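PDB 4EWG: beta-ketoacyl synthase from Burkholderia phymatum, which probably catalyses the condensation step of fatty-acid chain elongation, as a 3-oxoacyl-[acyl-carrier-protein] synthase of the thiolase-like superfamily. Local coordinates for residues Ala211-Asn216 with His220-Pro225; Ala64-Lys69 with Tyr80-Ser85; Glu180-Gly185 with Leu244-His249; Glu25-Leu30 with Met356-Tyr361. One frame throughout, in Å; residues are numbered along the deposited sequence.

Contact 1 of 4, residues Ala211-Asn216 with His220-Pro225; sequences ATSTRN and HLTPRP. With IMD (imidazole), chain C.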
loop_
_atom_site.group_PDB
_atom_site.type_symbol
_atom_site.label_atom_id
_atom_site.label_comp_id
_atom_site.label_asym_id
_atom_site.label_seq_id
_atom_site.Cartn_x
_atom_site.Cartn_y
_atom_site.Cartn_z
ATOM N N ALA A 211 -0.952 -23.151 -9.861
ATOM C CA ALA A 211 -0.929 -22.187 -10.969
ATOM C C ALA A 211 0.437 -22.150 -11.623
ATOM O O ALA A 211 0.599 -21.553 -12.703
ATOM C CB ALA A 211 -1.303 -20.795 -10.467
ATOM N N THR A 212 1.415 -22.819 -11.009
ATOM C CA THR A 212 2.757 -22.848 -11.564
ATOM C C THR A 212 2.907 -23.952 -12.621
ATOM O O THR A 212 2.389 -25.048 -12.460
ATOM C CB THR A 212 3.802 -23.113 -10.477
ATOM O OG1 THR A 212 3.384 -24.223 -9.682
ATOM C CG2 THR A 212 3.997 -21.912 -9.598
ATOM N N SER A 213 3.651 -23.662 -13.678
ATOM C CA SER A 213 4.121 -24.684 -14.616
ATOM C C SER A 213 5.051 -25.684 -13.920
ATOM O O SER A 213 5.897 -25.278 -13.107
ATOM C CB SER A 213 4.891 -24.026 -15.753
ATOM O OG SER A 213 5.414 -25.000 -16.654
ATOM N N THR A 214 4.906 -26.971 -14.252
ATOM C CA THR A 214 5.726 -28.008 -13.697
ATOM C C THR A 214 6.512 -28.762 -14.794
ATOM O O THR A 214 6.962 -29.889 -14.574
ATOM C CB THR A 214 4.876 -29.007 -12.907
ATOM O OG1 THR A 214 3.894 -29.517 -13.765
ATOM C CG2 THR A 214 4.187 -28.346 -11.705
ATOM N N ARG A 215 6.713 -28.142 -15.949
ATOM C CA ARG A 215 7.557 -28.748 -16.967
ATOM C C ARG A 215 9.011 -28.564 -16.587
ATOM O O ARG A 215 9.742 -27.814 -17.210
ATOM C CB ARG A 215 7.238 -28.180 -18.335
ATOM C CG ARG A 215 5.925 -28.734 -18.837
ATOM C CD ARG A 215 5.491 -28.083 -20.129
ATOM N NE ARG A 215 6.282 -28.559 -21.277
ATOM C CZ ARG A 215 6.030 -28.249 -22.550
ATOM N NH1 ARG A 215 5.017 -27.448 -22.861
ATOM N NH2 ARG A 215 6.798 -28.740 -23.511
ATOM N N ASN A 216 9.428 -29.288 -15.553
ATOM C CA ASN A 216 10.678 -28.994 -14.861
ATOM C C ASN A 216 11.927 -29.287 -15.693
ATOM O O ASN A 216 13.008 -28.733 -15.443
ATOM C CB ASN A 216 10.693 -29.687 -13.494
ATOM C CG ASN A 216 9.671 -29.077 -12.521
ATOM O OD1 ASN A 216 9.209 -27.947 -12.708
ATOM N ND2 ASN A 216 9.368 -29.781 -11.471
ATOM N N HIS A 220 13.036 -23.803 -21.373
ATOM C CA HIS A 220 12.957 -23.047 -22.621
ATOM C C HIS A 220 11.603 -23.072 -23.282
ATOM O O HIS A 220 11.332 -22.260 -24.177
ATOM C CB HIS A 220 14.028 -23.544 -23.609
ATOM C CG HIS A 220 13.925 -25.009 -23.945
ATOM N ND1 HIS A 220 14.009 -25.985 -23.005
ATOM C CD2 HIS A 220 13.760 -25.655 -25.161
ATOM C CE1 HIS A 220 13.891 -27.177 -23.593
ATOM N NE2 HIS A 220 13.731 -26.984 -24.902
ATOM N N LEU A 221 10.737 -23.989 -22.862
ATOM C CA LEU A 221 9.437 -24.212 -23.533
ATOM C C LEU A 221 8.224 -23.706 -22.716
ATOM O O LEU A 221 7.063 -23.907 -23.114
ATOM C CB LEU A 221 9.277 -25.714 -23.901
ATOM C CG LEU A 221 10.253 -26.263 -24.975
ATOM C CD1 LEU A 221 9.966 -27.697 -25.425
ATOM C CD2 LEU A 221 10.254 -25.342 -26.179
ATOM N N THR A 222 8.494 -23.037 -21.593
ATOM C CA THR A 222 7.433 -22.630 -20.666
ATOM C C THR A 222 7.894 -21.323 -19.989
ATOM O O THR A 222 9.100 -21.155 -19.737
ATOM C CB THR A 222 7.151 -23.769 -19.634
ATOM O OG1 THR A 222 6.021 -23.450 -18.837
ATOM C CG2 THR A 222 8.399 -24.037 -18.706
ATOM N N PRO A 223 6.959 -20.409 -19.695
ATOM C CA PRO A 223 5.493 -20.475 -19.806
ATOM C C PRO A 223 5.037 -20.174 -21.222
ATOM O O PRO A 223 5.850 -19.816 -22.057
ATOM C CB PRO A 223 5.035 -19.388 -18.852
ATOM C CG PRO A 223 6.141 -18.348 -18.936
ATOM C CD PRO A 223 7.405 -19.115 -19.152
ATOM N N ARG A 224 3.737 -20.329 -21.469
ATOM C CA ARG A 224 3.190 -20.302 -22.814
ATOM C C ARG A 224 1.856 -19.543 -22.856
ATOM O O ARG A 224 0.805 -20.137 -23.078
ATOM C CB ARG A 224 2.961 -21.745 -23.327
ATOM C CG ARG A 224 4.099 -22.722 -23.102
ATOM C CD ARG A 224 3.762 -24.120 -23.655
ATOM N NE ARG A 224 3.578 -24.131 -25.100
ATOM C CZ ARG A 224 4.560 -24.215 -25.988
ATOM N NH1 ARG A 224 4.270 -24.216 -27.282
ATOM N NH2 ARG A 224 5.827 -24.306 -25.611
ATOM N N PRO A 225 1.897 -18.228 -22.671
ATOM C CA PRO A 225 0.652 -17.487 -22.614
ATOM C C PRO A 225 -0.266 -17.737 -23.811
ATOM O O PRO A 225 0.189 -17.709 -24.954
ATOM C CB PRO A 225 1.106 -16.020 -22.578
ATOM C CG PRO A 225 2.457 -16.077 -22.013
ATOM C CD PRO A 225 3.060 -17.348 -22.539
HETATM N N1 IMD C . 0.720 -28.069 -10.563
HETATM C C2 IMD C . 1.092 -26.766 -10.715
HETATM N N3 IMD C . 1.664 -26.346 -9.569
HETATM C C4 IMD C . 1.661 -27.395 -8.678
HETATM C C5 IMD C . 1.071 -28.491 -9.314
#
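S213 and T222 meet hydroxyl to hydroxyl, S213 OG lying 2.7 Å from T222 OG1, while R215 lays its guanidinium against L221 and R224. Each oxygen stands opposite its own backbone N (chi1 177° for S213, -173° for T222), which turns it toward the other loop segment. S213 OG is also hydrogen-bonded with OD1 of D231, whose OD2 accepts from the backbone N of T214. R215 bends at its third torsion, which brings one face of its guanidinium over CB of L221, with R215 NH2 3.8 Å from L221 CD1. The arms of R215 and R224 run at about a right angle, and R215 NH1 comes within 3.6 Å of R224 CD; the two guanidinium planes are 33° apart. R224 turns back on its own segment, where its NH2 gives a 2.8 Å bond to L221 O, which lies near the plane of the guanidinium. An imidazole, probably from the crystallisation liquor, donates through its N3 to T212 OG1 at 2.7 Å. R215 NH1 and R224 NE, 4.3 Å apart, would probably repel, yet R215 is paired with E218 and R224 with D227, so carboxylates from the same loop probably offset the like charges.

Contact 2 of 4, residues Ala64-Lys69 with Tyr80-Ser85; sequences ADWPRK and YAVRAS
W66 lays its indole against V82 and R83 of helix 76-92 from the loop just before helix 68-71, within the N-terminal half of the ketosynthase fold. P67 is the N-cap of that short helix. CB of W66 points toward helix 76-92, and with CG opposite the carbonyl carbon (chi1 -73°) the long axis of the indole runs on in that direction. The five-membered ring stays short of residues 80-85; its NE1 is hydrogen-bonded to OE1 of E86, one turn on from V82. The six-membered ring does the touching. Its CZ2 lies 3.8 Å from CG1 of V82 and 4.1 Å from CD of R83. The V82 methyl sits over one face as a CH-pi contact, CG1 4.1 Å from the centroid of the W66 six-membered ring and 28° off its normal. R83 meets the edge instead, with its CA near the ring plane, and its guanidinium pairs with E86 through NH1. F154 of helix 146-154 packs edge-to-face with the indole and also touches V82. At the far end of the ring, W66 CH2 stands 3.7 Å from V82 CG1 and 3.6 Å from the backbone N of R83.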
loop_
_atom_site.group_PDB
_atom_site.type_symbol
_atom_site.label_atom_id
_atom_site.label_comp_id
_atom_site.label_asym_id
_atom_site.label_seq_id
_atom_site.Cartn_x
_atom_site.Cartn_y
_atom_site.Cartn_z
ATOM N N ALA A 64 28.945 0.058 -6.197
ATOM C CA ALA A 64 30.021 0.246 -5.224
ATOM C C ALA A 64 29.880 1.549 -4.411
ATOM O O ALA A 64 30.239 1.599 -3.242
ATOM C CB ALA A 64 31.366 0.219 -5.959
ATOM N N ASP A 65 29.356 2.594 -5.037
ATOM C CA ASP A 65 29.276 3.893 -4.405
ATOM C C ASP A 65 28.011 4.096 -3.532
ATOM O O ASP A 65 27.749 5.214 -3.084
ATOM C CB ASP A 65 29.364 4.963 -5.498
ATOM C CG ASP A 65 28.089 5.047 -6.340
ATOM O OD1 ASP A 65 27.385 4.019 -6.519
ATOM O OD2 ASP A 65 27.782 6.169 -6.802
ATOM N N TRP A 66 27.204 3.045 -3.302
ATOM C CA TRP A 66 26.085 3.163 -2.355
ATOM C C TRP A 66 26.650 3.137 -0.992
ATOM O O TRP A 66 27.335 2.197 -0.628
ATOM C CB TRP A 66 25.066 2.041 -2.511
ATOM C CG TRP A 66 24.223 2.182 -3.738
ATOM C CD1 TRP A 66 24.392 3.101 -4.783
ATOM C CD2 TRP A 66 23.092 1.350 -4.139
ATOM N NE1 TRP A 66 23.456 2.906 -5.744
ATOM C CE2 TRP A 66 22.643 1.865 -5.417
ATOM C CE3 TRP A 66 22.427 0.253 -3.584
ATOM C CZ2 TRP A 66 21.575 1.325 -6.087
ATOM C CZ3 TRP A 66 21.339 -0.281 -4.286
ATOM C CH2 TRP A 66 20.930 0.252 -5.508
ATOM N N PRO A 67 26.369 4.160 -0.206
ATOM C CA PRO A 67 26.919 4.200 1.137
ATOM C C PRO A 67 26.184 3.293 2.116
ATOM O O PRO A 67 24.944 3.297 2.180
ATOM C CB PRO A 67 26.736 5.675 1.540
ATOM C CG PRO A 67 25.531 6.126 0.783
ATOM C CD PRO A 67 25.574 5.374 -0.522
ATOM N N ARG A 68 26.970 2.565 2.905
ATOM C CA ARG A 68 26.493 1.685 3.964
ATOM C C ARG A 68 25.353 2.265 4.784
ATOM O O ARG A 68 24.345 1.584 5.064
ATOM C CB ARG A 68 27.695 1.363 4.885
ATOM C CG ARG A 68 27.390 0.412 6.040
ATOM C CD ARG A 68 28.660 -0.158 6.695
ATOM N NE ARG A 68 28.383 -1.517 7.160
ATOM C CZ ARG A 68 27.847 -1.821 8.334
ATOM N NH1 ARG A 68 27.552 -0.874 9.203
ATOM N NH2 ARG A 68 27.604 -3.077 8.646
ATOM N N LYS A 69 25.496 3.520 5.183
ATOM C CA LYS A 69 24.506 4.151 6.051
ATOM C C LYS A 69 23.144 4.132 5.387
ATOM O O LYS A 69 22.128 4.086 6.060
ATOM C CB LYS A 69 24.933 5.585 6.419
ATOM N N TYR A 80 16.766 -3.743 -5.593
ATOM C CA TYR A 80 16.300 -3.703 -6.998
ATOM C C TYR A 80 15.545 -2.391 -7.261
ATOM O O TYR A 80 15.778 -1.716 -8.248
ATOM C CB TYR A 80 15.362 -4.841 -7.306
ATOM C CG TYR A 80 15.901 -6.266 -7.160
ATOM C CD1 TYR A 80 17.246 -6.550 -6.948
ATOM C CD2 TYR A 80 15.021 -7.338 -7.250
ATOM C CE1 TYR A 80 17.697 -7.861 -6.842
ATOM C CE2 TYR A 80 15.463 -8.643 -7.138
ATOM C CZ TYR A 80 16.795 -8.899 -6.946
ATOM O OH TYR A 80 17.195 -10.242 -6.846
ATOM N N ALA A 81 14.651 -2.052 -6.336
ATOM C CA ALA A 81 13.777 -0.889 -6.471
ATOM C C ALA A 81 14.636 0.386 -6.575
ATOM O O ALA A 81 14.414 1.210 -7.453
ATOM C CB ALA A 81 12.828 -0.801 -5.279
ATOM N N VAL A 82 15.620 0.513 -5.674
ATOM C CA VAL A 82 16.502 1.671 -5.654
ATOM C C VAL A 82 17.370 1.754 -6.927
ATOM O O VAL A 82 17.489 2.803 -7.535
ATOM C CB VAL A 82 17.378 1.682 -4.404
ATOM C CG1 VAL A 82 18.432 2.773 -4.499
ATOM C CG2 VAL A 82 16.516 1.889 -3.154
ATOM N N ARG A 83 17.861 0.617 -7.388
ATOM C CA ARG A 83 18.682 0.604 -8.572
ATOM C C ARG A 83 17.869 1.012 -9.806
ATOM O O ARG A 83 18.329 1.794 -10.629
ATOM C CB ARG A 83 19.305 -0.779 -8.754
ATOM C CG ARG A 83 20.169 -0.910 -9.993
ATOM C CD ARG A 83 21.231 0.161 -10.041
ATOM N NE ARG A 83 22.129 -0.054 -11.161
ATOM C CZ ARG A 83 22.916 0.873 -11.682
ATOM N NH1 ARG A 83 22.901 2.105 -11.195
ATOM N NH2 ARG A 83 23.718 0.578 -12.710
ATOM N N ALA A 84 16.648 0.461 -9.918
ATOM C CA ALA A 84 15.701 0.828 -10.969
ATOM C C ALA A 84 15.469 2.312 -11.001
ATOM O O ALA A 84 15.463 2.948 -12.073
ATOM C CB ALA A 84 14.371 0.113 -10.757
ATOM N N SER A 85 15.262 2.865 -9.814
ATOM C CA SER A 85 14.857 4.228 -9.693
ATOM C C SER A 85 16.047 5.132 -10.002
ATOM O O SER A 85 15.871 6.184 -10.613
ATOM C CB SER A 85 14.309 4.470 -8.286
ATOM O OG SER A 85 13.196 3.657 -8.026
#

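Contact 3 of 4, residues Glu180-Gly185 with Leu244-His249; sequences ENIAMG and LEEYEH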
loop_
_atom_site.group_PDB
_atom_site.type_symbol
_atom_site.label_atom_id
_atom_site.label_comp_id
_atom_site.label_asym_id
_atom_site.label_seq_id
_atom_site.Cartn_x
_atom_site.Cartn_y
_atom_site.Cartn_z
ATOM N N GLU A 180 -2.328 10.117 -11.140
ATOM C CA GLU A 180 -3.439 10.911 -10.671
ATOM C C GLU A 180 -2.959 11.980 -9.671
ATOM O O GLU A 180 -3.499 13.064 -9.620
ATOM C CB GLU A 180 -4.499 10.010 -10.057
ATOM C CG GLU A 180 -5.237 9.181 -11.106
ATOM C CD GLU A 180 -6.163 8.142 -10.521
ATOM O OE1 GLU A 180 -5.976 7.762 -9.341
ATOM O OE2 GLU A 180 -7.041 7.630 -11.273
ATOM N N ASN A 181 -1.949 11.649 -8.866
ATOM C CA ASN A 181 -1.377 12.639 -7.953
ATOM C C ASN A 181 -0.808 13.852 -8.703
ATOM O O ASN A 181 -1.033 15.001 -8.296
ATOM C CB ASN A 181 -0.314 11.995 -7.044
ATOM C CG ASN A 181 -0.916 11.339 -5.816
ATOM O OD1 ASN A 181 -1.261 12.013 -4.861
ATOM N ND2 ASN A 181 -1.015 10.023 -5.829
ATOM N N ILE A 182 -0.115 13.611 -9.816
ATOM C CA ILE A 182 0.446 14.737 -10.623
ATOM C C ILE A 182 -0.663 15.472 -11.347
ATOM O O ILE A 182 -0.732 16.690 -11.308
ATOM C CB ILE A 182 1.496 14.252 -11.639
ATOM C CG1 ILE A 182 2.647 13.551 -10.894
ATOM C CG2 ILE A 182 2.002 15.412 -12.508
ATOM C CD1 ILE A 182 3.759 13.021 -11.780
ATOM N N ALA A 183 -1.561 14.735 -11.973
ATOM C CA ALA A 183 -2.702 15.340 -12.671
ATOM C C ALA A 183 -3.480 16.284 -11.770
ATOM O O ALA A 183 -3.945 17.364 -12.204
ATOM C CB ALA A 183 -3.642 14.257 -13.200
ATOM N N MET A 184 -3.636 15.861 -10.528
ATOM C CA MET A 184 -4.425 16.547 -9.524
ATOM C C MET A 184 -3.625 17.688 -8.851
ATOM O O MET A 184 -4.158 18.432 -8.070
ATOM C CB MET A 184 -4.884 15.485 -8.514
ATOM C CG MET A 184 -5.958 15.848 -7.531
ATOM S SD MET A 184 -6.451 14.431 -6.438
ATOM C CE MET A 184 -6.405 15.276 -4.847
ATOM N N GLY A 185 -2.347 17.831 -9.195
ATOM C CA GLY A 185 -1.528 18.939 -8.703
ATOM C C GLY A 185 -0.887 18.742 -7.354
ATOM O O GLY A 185 -0.361 19.677 -6.794
ATOM N N LEU A 244 7.521 10.047 -13.647
ATOM C CA LEU A 244 6.363 10.759 -14.161
ATOM C C LEU A 244 6.573 12.206 -13.817
ATOM O O LEU A 244 7.140 12.530 -12.757
ATOM C CB LEU A 244 5.056 10.277 -13.495
ATOM C CG LEU A 244 4.356 9.001 -13.980
ATOM C CD1 LEU A 244 5.327 7.827 -13.955
ATOM C CD2 LEU A 244 3.141 8.710 -13.084
ATOM N N GLU A 245 6.100 13.087 -14.691
ATOM C CA GLU A 245 6.408 14.495 -14.528
ATOM C C GLU A 245 5.305 15.342 -15.132
ATOM O O GLU A 245 4.805 15.035 -16.215
ATOM C CB GLU A 245 7.728 14.773 -15.198
ATOM C CG GLU A 245 8.212 16.203 -15.078
ATOM C CD GLU A 245 9.670 16.374 -15.500
ATOM O OE1 GLU A 245 10.328 15.371 -15.888
ATOM O OE2 GLU A 245 10.160 17.524 -15.440
ATOM N N GLU A 246 4.922 16.402 -14.421
ATOM C CA GLU A 246 3.923 17.315 -14.947
ATOM C C GLU A 246 4.454 17.899 -16.277
ATOM O O GLU A 246 5.630 18.186 -16.412
ATOM C CB GLU A 246 3.606 18.415 -13.936
ATOM C CG GLU A 246 2.483 19.343 -14.344
ATOM C CD GLU A 246 2.923 20.498 -15.216
ATOM O OE1 GLU A 246 4.036 21.010 -15.019
ATOM O OE2 GLU A 246 2.153 20.892 -16.124
ATOM N N TYR A 247 3.553 18.075 -17.225
ATOM C CA TYR A 247 3.912 18.356 -18.604
ATOM C C TYR A 247 4.664 19.682 -18.798
ATOM O O TYR A 247 5.701 19.702 -19.447
ATOM C CB TYR A 247 2.647 18.298 -19.463
ATOM C CG TYR A 247 2.833 18.618 -20.942
ATOM C CD1 TYR A 247 3.690 17.874 -21.746
ATOM C CD2 TYR A 247 2.127 19.688 -21.531
ATOM C CE1 TYR A 247 3.838 18.173 -23.091
ATOM C CE2 TYR A 247 2.272 19.999 -22.881
ATOM C CZ TYR A 247 3.125 19.245 -23.652
ATOM O OH TYR A 247 3.238 19.577 -24.981
ATOM N N GLU A 248 4.150 20.782 -18.250
ATOM C CA GLU A 248 4.827 22.092 -18.417
ATOM C C GLU A 248 6.207 22.082 -17.766
ATOM O O GLU A 248 7.171 22.603 -18.320
ATOM C CB GLU A 248 3.992 23.220 -17.843
ATOM C CG GLU A 248 2.654 23.389 -18.545
ATOM C CD GLU A 248 2.803 23.705 -20.017
ATOM O OE1 GLU A 248 3.446 24.715 -20.311
ATOM O OE2 GLU A 248 2.299 22.941 -20.876
ATOM N N HIS A 249 6.303 21.457 -16.599
ATOM C CA HIS A 249 7.574 21.324 -15.936
ATOM C C HIS A 249 8.574 20.583 -16.802
ATOM O O HIS A 249 9.687 21.028 -16.984
ATOM C CB HIS A 249 7.371 20.627 -14.630
ATOM C CG HIS A 249 8.580 20.584 -13.792
ATOM N ND1 HIS A 249 9.548 19.639 -13.956
ATOM C CD2 HIS A 249 8.973 21.375 -12.717
ATOM C CE1 HIS A 249 10.521 19.836 -13.049
ATOM N NE2 HIS A 249 10.170 20.891 -12.279
#
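L244 takes the end of I182: the delta methyl CD1 of I182 presses on L244 CB at 3.5 Å, tighter than a usual carbon-carbon contact. I182 carries CG1 opposite its carbonyl carbon (chi1 -59°) and extends from there, so its two branches spread along the strand, CD1 toward L244 and CG2 toward E246. E245 offers only its backbone to I182, the N lying 3.7 Å from I182 CD1, since its side chain points away. There E245 OE2 accepts from ND1 of H249 at 2.7 Å, on the anti side of the carboxylate and in the plane of the imidazole; R253 shares the same oxygen. At E246, CB is 3.7 Å from I182 CG2, while the bent chain carries the carboxylate off to serve as N-cap of helix 247-252. E246 OE2 takes the N-H of E248 at 2.9 Å and E246 OE1 that of H249 at 2.8 Å, both from above the carboxylate plane. H249 is a calcium ligand in a structure of this protein, though no calcium is bound to this chain. The C-terminal end of helix 170-183, closed by a Schellman motif at G185, packs on the end of strand 238-246, whose sheet neighbours 189-196 and 8-16 supply M190 and V8 to I182; E180 on the same helix forms a salt bridge with R160 of the second subunit.

Contact 4 of 4, residues Glu25-Leu30 with Met356-Tyr361; sequences EIEAAL and MKRNWY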
loop_
_atom_site.group_PDB
_atom_site.type_symbol
_atom_site.label_atom_id
_atom_site.label_comp_id
_atom_site.label_asym_id
_atom_site.label_seq_id
_atom_site.Cartn_x
_atom_site.Cartn_y
_atom_site.Cartn_z
ATOM N N GLU A 25 20.229 -3.854 -24.948
ATOM C CA GLU A 25 20.518 -5.200 -24.458
ATOM C C GLU A 25 19.223 -6.046 -24.391
ATOM O O GLU A 25 19.180 -7.217 -24.829
ATOM C CB GLU A 25 21.106 -4.914 -23.075
ATOM C CG GLU A 25 21.938 -5.880 -22.268
ATOM C CD GLU A 25 22.636 -5.094 -21.110
ATOM O OE1 GLU A 25 21.950 -4.553 -20.145
ATOM O OE2 GLU A 25 23.872 -4.947 -21.210
ATOM N N ILE A 26 18.158 -5.445 -23.869
ATOM C CA ILE A 26 16.872 -6.133 -23.737
ATOM C C ILE A 26 16.253 -6.416 -25.109
ATOM O O ILE A 26 15.778 -7.523 -25.369
ATOM C CB ILE A 26 15.898 -5.315 -22.867
ATOM C CG1 ILE A 26 16.418 -5.255 -21.414
ATOM C CG2 ILE A 26 14.497 -5.927 -22.899
ATOM C CD1 ILE A 26 15.906 -4.087 -20.571
ATOM N N GLU A 27 16.271 -5.421 -25.994
ATOM C CA GLU A 27 15.801 -5.607 -27.380
ATOM C C GLU A 27 16.495 -6.798 -28.054
ATOM O O GLU A 27 15.835 -7.634 -28.667
ATOM C CB GLU A 27 16.008 -4.340 -28.234
ATOM C CG GLU A 27 15.221 -4.336 -29.555
ATOM C CD GLU A 27 15.465 -3.107 -30.396
ATOM O OE1 GLU A 27 15.397 -1.987 -29.871
ATOM O OE2 GLU A 27 15.706 -3.272 -31.609
ATOM N N ALA A 28 17.809 -6.880 -27.913
ATOM C CA ALA A 28 18.573 -7.978 -28.518
ATOM C C ALA A 28 18.091 -9.325 -27.963
ATOM O O ALA A 28 17.899 -10.277 -28.708
ATOM C CB ALA A 28 20.077 -7.776 -28.289
ATOM N N ALA A 29 17.825 -9.381 -26.657
ATOM C CA ALA A 29 17.313 -10.600 -26.043
ATOM C C ALA A 29 15.912 -10.942 -26.560
ATOM O O ALA A 29 15.664 -12.056 -26.984
ATOM C CB ALA A 29 17.304 -10.485 -24.534
ATOM N N LEU A 30 15.007 -9.980 -26.527
ATOM C CA LEU A 30 13.688 -10.194 -27.072
ATOM C C LEU A 30 13.832 -10.757 -28.483
ATOM O O LEU A 30 13.287 -11.830 -28.799
ATOM C CB LEU A 30 12.885 -8.905 -27.089
ATOM C CG LEU A 30 12.432 -8.326 -25.743
ATOM C CD1 LEU A 30 11.768 -6.967 -25.957
ATOM C CD2 LEU A 30 11.494 -9.274 -25.009
ATOM N N MET A 356 6.576 0.740 -28.345
ATOM C CA MET A 356 5.786 1.763 -29.041
ATOM C C MET A 356 6.660 2.768 -29.737
ATOM O O MET A 356 6.391 3.103 -30.862
ATOM C CB MET A 356 4.842 2.509 -28.079
ATOM C CG MET A 356 4.139 3.704 -28.713
ATOM S SD MET A 356 2.810 4.393 -27.730
ATOM C CE MET A 356 3.665 5.384 -26.511
ATOM N N LYS A 357 7.713 3.244 -29.065
ATOM C CA LYS A 357 8.627 4.241 -29.678
ATOM C C LYS A 357 9.283 3.720 -30.923
ATOM O O LYS A 357 9.628 4.495 -31.812
ATOM C CB LYS A 357 9.729 4.670 -28.729
ATOM C CG LYS A 357 9.300 5.680 -27.670
ATOM C CD LYS A 357 10.318 5.758 -26.536
ATOM C CE LYS A 357 11.513 6.628 -26.885
ATOM N NZ LYS A 357 12.680 6.384 -25.976
ATOM N N ARG A 358 9.446 2.405 -31.018
ATOM C CA ARG A 358 10.187 1.831 -32.128
ATOM C C ARG A 358 9.346 1.110 -33.153
ATOM O O ARG A 358 9.888 0.501 -34.075
ATOM C CB ARG A 358 11.251 0.911 -31.571
ATOM C CG ARG A 358 12.200 1.669 -30.680
ATOM C CD ARG A 358 13.218 0.751 -30.030
ATOM N NE ARG A 358 14.221 1.524 -29.297
ATOM C CZ ARG A 358 14.014 2.148 -28.133
ATOM N NH1 ARG A 358 12.817 2.138 -27.519
ATOM N NH2 ARG A 358 15.010 2.789 -27.564
ATOM N N ASN A 359 8.025 1.216 -33.050
ATOM C CA ASN A 359 7.119 0.500 -33.972
ATOM C C ASN A 359 7.353 -1.007 -34.069
ATOM O O ASN A 359 7.135 -1.631 -35.140
ATOM C CB ASN A 359 7.198 1.116 -35.383
ATOM C CG ASN A 359 6.671 2.534 -35.429
ATOM O OD1 ASN A 359 5.953 2.977 -34.536
ATOM N ND2 ASN A 359 7.031 3.253 -36.475
ATOM N N TRP A 360 7.779 -1.600 -32.953
ATOM C CA TRP A 360 8.264 -2.981 -32.947
ATOM C C TRP A 360 7.737 -3.692 -31.739
ATOM O O TRP A 360 8.028 -3.316 -30.597
ATOM C CB TRP A 360 9.770 -2.950 -32.955
ATOM C CG TRP A 360 10.425 -4.275 -33.038
ATOM C CD1 TRP A 360 10.857 -4.944 -34.188
ATOM C CD2 TRP A 360 10.803 -5.131 -31.920
ATOM N NE1 TRP A 360 11.439 -6.138 -33.863
ATOM C CE2 TRP A 360 11.438 -6.309 -32.505
ATOM C CE3 TRP A 360 10.678 -5.046 -30.528
ATOM C CZ2 TRP A 360 11.913 -7.356 -31.719
ATOM C CZ3 TRP A 360 11.162 -6.109 -29.744
ATOM C CH2 TRP A 360 11.765 -7.233 -30.325
ATOM N N TYR A 361 6.936 -4.727 -31.968
ATOM C CA TYR A 361 6.196 -5.369 -30.887
ATOM C C TYR A 361 6.536 -6.852 -30.817
ATOM O O TYR A 361 6.225 -7.635 -31.729
ATOM C CB TYR A 361 4.687 -5.125 -31.060
ATOM C CG TYR A 361 4.278 -3.668 -30.850
ATOM C CD1 TYR A 361 4.482 -2.724 -31.848
ATOM C CD2 TYR A 361 3.700 -3.240 -29.654
ATOM C CE1 TYR A 361 4.124 -1.397 -31.665
ATOM C CE2 TYR A 361 3.329 -1.910 -29.463
ATOM C CZ TYR A 361 3.545 -0.992 -30.472
ATOM O OH TYR A 361 3.185 0.338 -30.310
#
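W360 turns one face of its indole to E27 and its edge to L30, two residues a turn apart on helix 23-32. CG of E27 lies over the ring, 4.4 Å from W360 CZ3. L30 comes in at the rim, with L30 CB in the ring plane and 3.8 Å from W360 CH2, and L30 CD1 3.9 Å from W360 CZ3. CG of W360 stands opposite the backbone N (chi1 -176°), which carries the six-membered ring to helix 23-32. W360 follows N359, the positive-phi residue of a Schellman motif; R358, just before N359, extends straight to E27, its CD 3.5 Å from E27 OE1. The pair is a long salt bridge, R358 NE to E27 OE1 at 3.7 Å, with the carboxylate and guanidinium planes 67° apart. Each group has a firmer partner elsewhere: E27 OE1 is bonded to NE1 of W23 and OE2 to K31, which also makes a cation-pi contact with W360, while R358 NH1 pairs with E354. The close packing is that of the indole on E27 CG and L30; E27 and R358 probably attract through charge alone, as no N-H of R358 points at the oxygen.

Overall arrangement
Contact 4 joins segments with 325 residues between them, and the other three contacts are nested inside the loop it closes. Contact 2 closes before contacts 1 and 3 open, and contact 1 lies within the loop closed by contact 3. In space none touches another. Contacts 1 and 3 are farthest apart, about 40 Å between centres, on opposite sides of the chain's centre; contacts 1 and 4 have the closest centres, about 24 Å. The nearest atoms of contacts 2 and 4 are about 9 Å apart. Strand 238-246 links contacts 2 and 3: A84 and S85 pack on or bond to its T241, and L244 follows. Contact 3 alone holds the calcium-binding H249 and reaches the second subunit.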